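Side-chain contacts in epidermin leader peptide processing serine protease EpiP (Staphylococcus aureus subsp. aureus, PDB 3QFH), which probably cleaves the leader peptide from the precursor of the lantibiotic epidermin, as a subtilisin-like serine endopeptidase: residues Y203-F206 and K210-L213; S97-Q102 and A113-L118. All blocks are in the same frame, centred on the assembly; numbering follows the deposited sequence.

Contact 1: residues Y203-F206 and K210-L213; sequences YRVF and KTEL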
ATOM      1  N   TYR A 203       1.217  -9.402   4.135  1.00 23.73           N
ATOM      2  CA  TYR A 203       2.376  -9.794   3.344  1.00 25.51           C
ATOM      3  C   TYR A 203       3.510  -8.907   3.803  1.00 25.75           C
ATOM      4  O   TYR A 203       3.532  -7.711   3.518  1.00 25.33           O
ATOM      5  CB  TYR A 203       2.111  -9.683   1.853  1.00 24.81           C
ATOM      6  CG  TYR A 203       1.076 -10.710   1.414  1.00 28.51           C
ATOM      7  CD1 TYR A 203       1.463 -11.975   1.008  1.00 31.99           C
ATOM      8  CD2 TYR A 203      -0.292 -10.423   1.456  1.00 24.22           C
ATOM      9  CE1 TYR A 203       0.523 -12.924   0.614  1.00 28.83           C
ATOM     10  CE2 TYR A 203      -1.224 -11.363   1.088  1.00 23.07           C
ATOM     11  CZ  TYR A 203      -0.806 -12.614   0.666  1.00 28.99           C
ATOM     12  OH  TYR A 203      -1.714 -13.555   0.271  1.00 32.29           O
ATOM     13  N   ARG A 204       4.441  -9.505   4.538  1.00 27.33           N
ATOM     14  CA  ARG A 204       5.546  -8.746   5.115  1.00 28.36           C
ATOM     15  C   ARG A 204       6.685  -8.521   4.129  1.00 26.29           C
ATOM     16  O   ARG A 204       7.246  -9.461   3.589  1.00 27.17           O
ATOM     17  CB  ARG A 204       6.067  -9.407   6.395  1.00 27.32           C
ATOM     18  CG  ARG A 204       7.150  -8.569   7.080  1.00 28.67           C
ATOM     19  CD  ARG A 204       7.457  -9.066   8.494  1.00 28.69           C
ATOM     20  NE  ARG A 204       8.186 -10.333   8.513  1.00 30.37           N
ATOM     21  CZ  ARG A 204       9.514 -10.449   8.579  1.00 29.81           C
ATOM     22  NH1 ARG A 204      10.293  -9.383   8.598  1.00 33.26           N
ATOM     23  NH2 ARG A 204      10.071 -11.651   8.608  1.00 32.68           N
ATOM     24  N   VAL A 205       7.000  -7.247   3.936  1.00 26.23           N
ATOM     25  CA  VAL A 205       8.045  -6.788   3.036  1.00 26.77           C
ATOM     26  C   VAL A 205       9.083  -5.905   3.751  1.00 28.04           C
ATOM     27  O   VAL A 205       9.894  -5.279   3.106  1.00 28.65           O
ATOM     28  CB  VAL A 205       7.434  -6.072   1.815  1.00 26.31           C
ATOM     29  CG1 VAL A 205       6.504  -7.055   1.073  1.00 22.89           C
ATOM     30  CG2 VAL A 205       6.658  -4.784   2.221  1.00 26.78           C
ATOM     31  N   PHE A 206       9.036  -5.857   5.082  1.00 27.74           N
ATOM     32  CA  PHE A 206      10.035  -5.139   5.859  1.00 30.45           C
ATOM     33  C   PHE A 206      10.557  -6.012   6.971  1.00 30.85           C
ATOM     34  O   PHE A 206       9.792  -6.734   7.623  1.00 31.72           O
ATOM     35  CB  PHE A 206       9.476  -3.903   6.547  1.00 29.90           C
ATOM     36  CG  PHE A 206       9.215  -2.739   5.643  1.00 32.99           C
ATOM     37  CD1 PHE A 206      10.199  -1.774   5.438  1.00 35.60           C
ATOM     38  CD2 PHE A 206       7.968  -2.562   5.058  1.00 33.32           C
ATOM     39  CE1 PHE A 206       9.954  -0.673   4.626  1.00 33.97           C
ATOM     40  CE2 PHE A 206       7.716  -1.457   4.248  1.00 35.98           C
ATOM     41  CZ  PHE A 206       8.713  -0.513   4.035  1.00 36.00           C
ATOM     42  N   LYS A 210      15.219  -1.368   5.476  1.00 44.34           N
ATOM     43  CA  LYS A 210      14.446  -0.897   4.335  1.00 43.92           C
ATOM     44  C   LYS A 210      13.799  -2.056   3.584  1.00 41.25           C
ATOM     45  O   LYS A 210      14.044  -3.227   3.868  1.00 38.34           O
ATOM     46  CB  LYS A 210      15.354  -0.091   3.385  1.00 45.28           C
ATOM     47  CG  LYS A 210      15.946   1.164   4.020  1.00 47.33           C
ATOM     48  CD  LYS A 210      16.861   1.916   3.058  1.00 51.54           C
ATOM     49  CE  LYS A 210      17.389   3.191   3.703  1.00 54.65           C
ATOM     50  NZ  LYS A 210      18.289   3.990   2.805  1.00 58.63           N
ATOM     51  N   THR A 211      12.954  -1.704   2.633  1.00 40.91           N
ATOM     52  CA  THR A 211      12.298  -2.682   1.776  1.00 40.01           C
ATOM     53  C   THR A 211      12.892  -2.525   0.372  1.00 39.66           C
ATOM     54  O   THR A 211      13.616  -1.566   0.099  1.00 38.80           O
ATOM     55  CB  THR A 211      10.775  -2.457   1.754  1.00 39.76           C
ATOM     56  OG1 THR A 211      10.122  -3.526   1.051  1.00 38.68           O
ATOM     57  CG2 THR A 211      10.435  -1.112   1.094  1.00 40.92           C
ATOM     58  N   GLU A 212      12.619  -3.492  -0.498  1.00 39.21           N
ATOM     59  CA  GLU A 212      13.048  -3.444  -1.894  1.00 38.15           C
ATOM     60  C   GLU A 212      11.759  -3.414  -2.694  1.00 37.33           C
ATOM     61  O   GLU A 212      10.802  -4.115  -2.335  1.00 35.42           O
ATOM     62  CB  GLU A 212      13.824  -4.707  -2.284  1.00 39.08           C
ATOM     63  CG  GLU A 212      15.228  -4.889  -1.687  1.00 40.62           C
ATOM     64  CD  GLU A 212      16.335  -4.157  -2.451  1.00 41.95           C
ATOM     65  OE1 GLU A 212      16.076  -3.097  -3.049  1.00 43.81           O
ATOM     66  OE2 GLU A 212      17.484  -4.642  -2.436  1.00 41.31           O
ATOM     67  N   LEU A 213      11.708  -2.624  -3.770  1.00 36.02           N
ATOM     68  CA  LEU A 213      10.502  -2.584  -4.594  1.00 35.30           C
ATOM     69  C   LEU A 213      10.222  -3.955  -5.209  1.00 33.29           C
ATOM     70  O   LEU A 213       9.076  -4.296  -5.468  1.00 31.64           O
ATOM     71  CB  LEU A 213      10.560  -1.488  -5.672  1.00 36.94           C
ATOM     72  CG  LEU A 213      10.434  -0.044  -5.164  1.00 39.16           C
ATOM     73  CD1 LEU A 213      10.545   0.944  -6.325  1.00 44.61           C
ATOM     74  CD2 LEU A 213       9.135   0.182  -4.429  1.00 41.52           C
TER

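Contact 2: residues S97-Q102 and A113-L118; sequences SLFSRQ and ASYDDL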
ATOM      1  N   SER A  97     -15.699  -0.056  24.673  1.00 35.92           N
ATOM      2  CA  SER A  97     -15.515   0.409  23.300  1.00 34.60           C
ATOM      3  C   SER A  97     -14.774   1.736  23.199  1.00 33.16           C
ATOM      4  O   SER A  97     -15.018   2.652  23.953  1.00 34.94           O
ATOM      5  CB  SER A  97     -16.859   0.522  22.563  1.00 33.88           C
ATOM      6  OG  SER A  97     -16.662   0.910  21.208  1.00 29.88           O
ATOM      7  N   LEU A  98     -13.858   1.803  22.250  1.00 32.18           N
ATOM      8  CA  LEU A  98     -13.127   3.027  21.954  1.00 31.85           C
ATOM      9  C   LEU A  98     -13.732   3.651  20.683  1.00 30.26           C
ATOM     10  O   LEU A  98     -13.265   4.692  20.206  1.00 28.48           O
ATOM     11  CB  LEU A  98     -11.646   2.709  21.686  1.00 31.83           C
ATOM     12  CG  LEU A  98     -10.817   2.049  22.790  1.00 34.89           C
ATOM     13  CD1 LEU A  98      -9.392   1.748  22.286  1.00 33.34           C
ATOM     14  CD2 LEU A  98     -10.783   2.903  24.056  1.00 31.58           C
ATOM     15  N   PHE A  99     -14.768   3.012  20.138  1.00 29.05           N
ATOM     16  CA  PHE A  99     -15.343   3.467  18.878  1.00 29.26           C
ATOM     17  C   PHE A  99     -15.748   4.940  18.891  1.00 28.51           C
ATOM     18  O   PHE A  99     -15.525   5.621  17.917  1.00 28.37           O
ATOM     19  CB  PHE A  99     -16.472   2.549  18.374  1.00 29.03           C
ATOM     20  CG  PHE A  99     -17.100   3.031  17.100  1.00 29.94           C
ATOM     21  CD1 PHE A  99     -16.425   2.899  15.888  1.00 30.72           C
ATOM     22  CD2 PHE A  99     -18.341   3.657  17.116  1.00 28.66           C
ATOM     23  CE1 PHE A  99     -16.983   3.358  14.709  1.00 30.73           C
ATOM     24  CE2 PHE A  99     -18.911   4.115  15.941  1.00 31.64           C
ATOM     25  CZ  PHE A  99     -18.221   3.973  14.727  1.00 30.04           C
ATOM     26  N   SER A 100     -16.273   5.449  19.996  1.00 30.52           N
ATOM     27  CA  SER A 100     -16.669   6.877  20.055  1.00 30.92           C
ATOM     28  C   SER A 100     -15.485   7.865  19.994  1.00 31.24           C
ATOM     29  O   SER A 100     -15.691   9.079  19.787  1.00 32.69           O
ATOM     30  CB  SER A 100     -17.528   7.168  21.288  1.00 30.58           C
ATOM     31  OG  SER A 100     -16.801   7.002  22.489  1.00 33.27           O
ATOM     32  N   ARG A 101     -14.265   7.379  20.200  1.00 28.88           N
ATOM     33  CA  ARG A 101     -13.089   8.239  20.068  1.00 30.29           C
ATOM     34  C   ARG A 101     -12.545   8.218  18.634  1.00 28.81           C
ATOM     35  O   ARG A 101     -11.715   9.046  18.274  1.00 27.30           O
ATOM     36  CB  ARG A 101     -11.990   7.788  21.035  1.00 31.57           C
ATOM     37  CG  ARG A 101     -12.382   7.862  22.494  1.00 34.25           C
ATOM     38  CD  ARG A 101     -11.256   7.326  23.339  1.00 35.41           C
ATOM     39  NE  ARG A 101     -11.643   7.172  24.725  1.00 41.24           N
ATOM     40  CZ  ARG A 101     -10.815   6.809  25.701  1.00 48.26           C
ATOM     41  NH1 ARG A 101      -9.530   6.574  25.447  1.00 50.67           N
ATOM     42  NH2 ARG A 101     -11.269   6.691  26.940  1.00 50.09           N
ATOM     43  N   GLN A 102     -12.986   7.244  17.830  1.00 27.72           N
ATOM     44  CA  GLN A 102     -12.515   7.127  16.447  1.00 26.04           C
ATOM     45  C   GLN A 102     -13.281   8.099  15.568  1.00 26.21           C
ATOM     46  O   GLN A 102     -14.165   7.710  14.830  1.00 26.01           O
ATOM     47  CB  GLN A 102     -12.732   5.705  15.925  1.00 26.60           C
ATOM     48  CG  GLN A 102     -12.043   4.622  16.729  1.00 24.27           C
ATOM     49  CD  GLN A 102     -12.267   3.279  16.120  1.00 25.09           C
ATOM     50  OE1 GLN A 102     -12.976   2.459  16.693  1.00 22.62           O
ATOM     51  NE2 GLN A 102     -11.687   3.043  14.923  1.00 19.35           N
ATOM     52  N   ALA A 113     -23.654   3.865  12.139  1.00 31.87           N
ATOM     53  CA  ALA A 113     -24.885   3.306  11.553  1.00 33.83           C
ATOM     54  C   ALA A 113     -24.619   2.342  10.392  1.00 33.31           C
ATOM     55  O   ALA A 113     -25.389   1.422  10.186  1.00 33.60           O
ATOM     56  CB  ALA A 113     -25.840   4.414  11.103  1.00 33.80           C
ATOM     57  N   SER A 114     -23.532   2.532   9.643  1.00 32.63           N
ATOM     58  CA  SER A 114     -23.271   1.643   8.520  1.00 32.83           C
ATOM     59  C   SER A 114     -22.931   0.193   8.951  1.00 33.42           C
ATOM     60  O   SER A 114     -23.096  -0.745   8.146  1.00 32.56           O
ATOM     61  CB  SER A 114     -22.206   2.202   7.585  1.00 32.62           C
ATOM     62  OG  SER A 114     -20.934   2.145   8.157  1.00 34.44           O
ATOM     63  N   TYR A 115     -22.505  -0.007  10.201  1.00 31.31           N
ATOM     64  CA  TYR A 115     -22.224  -1.373  10.668  1.00 32.52           C
ATOM     65  C   TYR A 115     -23.504  -2.214  10.789  1.00 34.02           C
ATOM     66  O   TYR A 115     -23.421  -3.435  10.927  1.00 33.71           O
ATOM     67  CB  TYR A 115     -21.439  -1.399  11.989  1.00 31.80           C
ATOM     68  CG  TYR A 115     -20.049  -0.818  11.856  1.00 31.78           C
ATOM     69  CD1 TYR A 115     -19.059  -1.490  11.148  1.00 34.13           C
ATOM     70  CD2 TYR A 115     -19.726   0.397  12.419  1.00 32.63           C
ATOM     71  CE1 TYR A 115     -17.787  -0.957  11.011  1.00 31.85           C
ATOM     72  CE2 TYR A 115     -18.457   0.936  12.283  1.00 33.95           C
ATOM     73  CZ  TYR A 115     -17.496   0.256  11.583  1.00 34.03           C
ATOM     74  OH  TYR A 115     -16.233   0.798  11.456  1.00 34.08           O
ATOM     75  N   ASP A 116     -24.680  -1.588  10.747  1.00 34.11           N
ATOM     76  CA  ASP A 116     -25.927  -2.372  10.773  1.00 37.13           C
ATOM     77  C   ASP A 116     -26.360  -2.800   9.366  1.00 36.67           C
ATOM     78  O   ASP A 116     -27.312  -3.542   9.218  1.00 38.11           O
ATOM     79  CB  ASP A 116     -27.041  -1.592  11.476  1.00 38.54           C
ATOM     80  CG  ASP A 116     -26.714  -1.321  12.943  1.00 42.60           C
ATOM     81  OD1 ASP A 116     -26.311  -2.275  13.648  1.00 46.30           O
ATOM     82  OD2 ASP A 116     -26.852  -0.161  13.392  1.00 46.96           O
ATOM     83  N   ASP A 117     -25.635  -2.334   8.351  1.00 36.37           N
ATOM     84  CA  ASP A 117     -25.919  -2.641   6.949  1.00 37.27           C
ATOM     85  C   ASP A 117     -24.816  -3.508   6.323  1.00 36.12           C
ATOM     86  O   ASP A 117     -24.718  -3.591   5.105  1.00 36.04           O
ATOM     87  CB  ASP A 117     -26.017  -1.324   6.164  1.00 37.48           C
ATOM     88  CG  ASP A 117     -27.079  -0.375   6.735  1.00 41.21           C
ATOM     89  OD1 ASP A 117     -28.164  -0.864   7.089  1.00 46.43           O
ATOM     90  OD2 ASP A 117     -26.833   0.849   6.822  1.00 42.64           O
ATOM     91  N   LEU A 118     -23.971  -4.132   7.142  1.00 34.94           N
ATOM     92  CA  LEU A 118     -22.884  -4.968   6.612  1.00 34.53           C
ATOM     93  C   LEU A 118     -23.444  -6.200   5.907  1.00 34.77           C
ATOM     94  O   LEU A 118     -24.523  -6.651   6.253  1.00 35.07           O
ATOM     95  CB  LEU A 118     -21.955  -5.440   7.724  1.00 33.98           C
ATOM     96  CG  LEU A 118     -21.107  -4.381   8.432  1.00 32.82           C
ATOM     97  CD1 LEU A 118     -20.389  -5.003   9.622  1.00 31.95           C
ATOM     98  CD2 LEU A 118     -20.128  -3.753   7.476  1.00 31.09           C
TER

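Contact 1: residues Y203-F206 and K210-L213
T211 holds the turn between Y203-F206 and K210-L213 through one hydrogen bond and one ring contact, both made by its side chain. In the hydrogen bond, OG1 of T211 donates to the carbonyl O of V205 at 2.7 Å; it approaches at a C=O...donor angle of 143° and tilted from the carbonyl plane. With OG1 set anti to the backbone N (chi1 -173°), the hydroxyl faces V205 and CG2 is left to turn to the phenyl ring. The side chains of V205 and T211 run side by side, CB of V205 lying 3.8 Å from OG1 of T211.

The apolar part is a CH-pi contact: CB of T211 sits over one face of the F206 ring, 3.7 Å from its centroid and shifted toward the rim. CG2 of T211 meets the far end of the ring, 3.5 Å from CZ of F206.

Within 203-206 a second polar bond links the last strand residue to the loop: NH1 of R204 donates to the carbonyl O of F206 at 2.9 Å, and the same nitrogen forms a salt bridge with E164.

V205 and T211 also pack on helix 213-225, for which E212 is the N-cap residue. The arrangement belongs to the beta-to-alpha turn at the carboxyl end of strand 200-204, in the parallel sheet of the subtilisin-like fold; the side chain of F206 comes close to, but makes no contact with, the probable Ser-His-Asp triad of S383, H177 and D130.

Contact 2: residues S97-Q102 and A113-L118
An offset edge-to-face aromatic pair, F99 with Y115, bridges two short 3-10 turns that flank helix 103-108, one leading into it and the other following it. The backbones stay well apart, with F99 and Y115 the nearest residues at 11.8 Å between their CA atoms, and the two rings span the gap. Both also rest on M105 of the intervening helix, and both are buried.

F99 extends toward its partner with CG anti to the backbone N (chi1 178°), while Y115 reaches back from the 113-116 turn. Y115 presents its edge to the face of F99, the planes inclined at 80° and the centroids 5.8 Å apart. The hydroxyl of Y115 is hydrogen-bonded to the carbonyl O of G193, which anchors the far end of the ring.

Just ahead of the first 3-10 turn, S97 forms an ST turn, its OG accepting from the backbone N of F99 at 3.0 Å; this ties down the residue that carries the phenyl ring. The meeting point of the rings is narrow: CE2 of Y115 lies 3.7 Å from CE1 and 3.9 Å from CZ of F99.

How the contacts relate
Contact 2 comes first along the chain and is complete before contact 1 begins; strand 126-130 and helix 177-186 lie between them in sequence. Their centres are about 32 Å apart, their nearest atoms about 21 Å, and they lie on opposite sides of the chain's centre without touching. Contact 1 belongs to the parallel sheet, where strand 200-204 pairs with strand 126-130, which ends at D130 of the probable triad. Contact 2 lies farther out, around helix 103-108 in the segment that leads from strand 73-78 to strand 126-130. One contact thus lies in a turn near the probable active site, the other joins peripheral turns remote from contact 1.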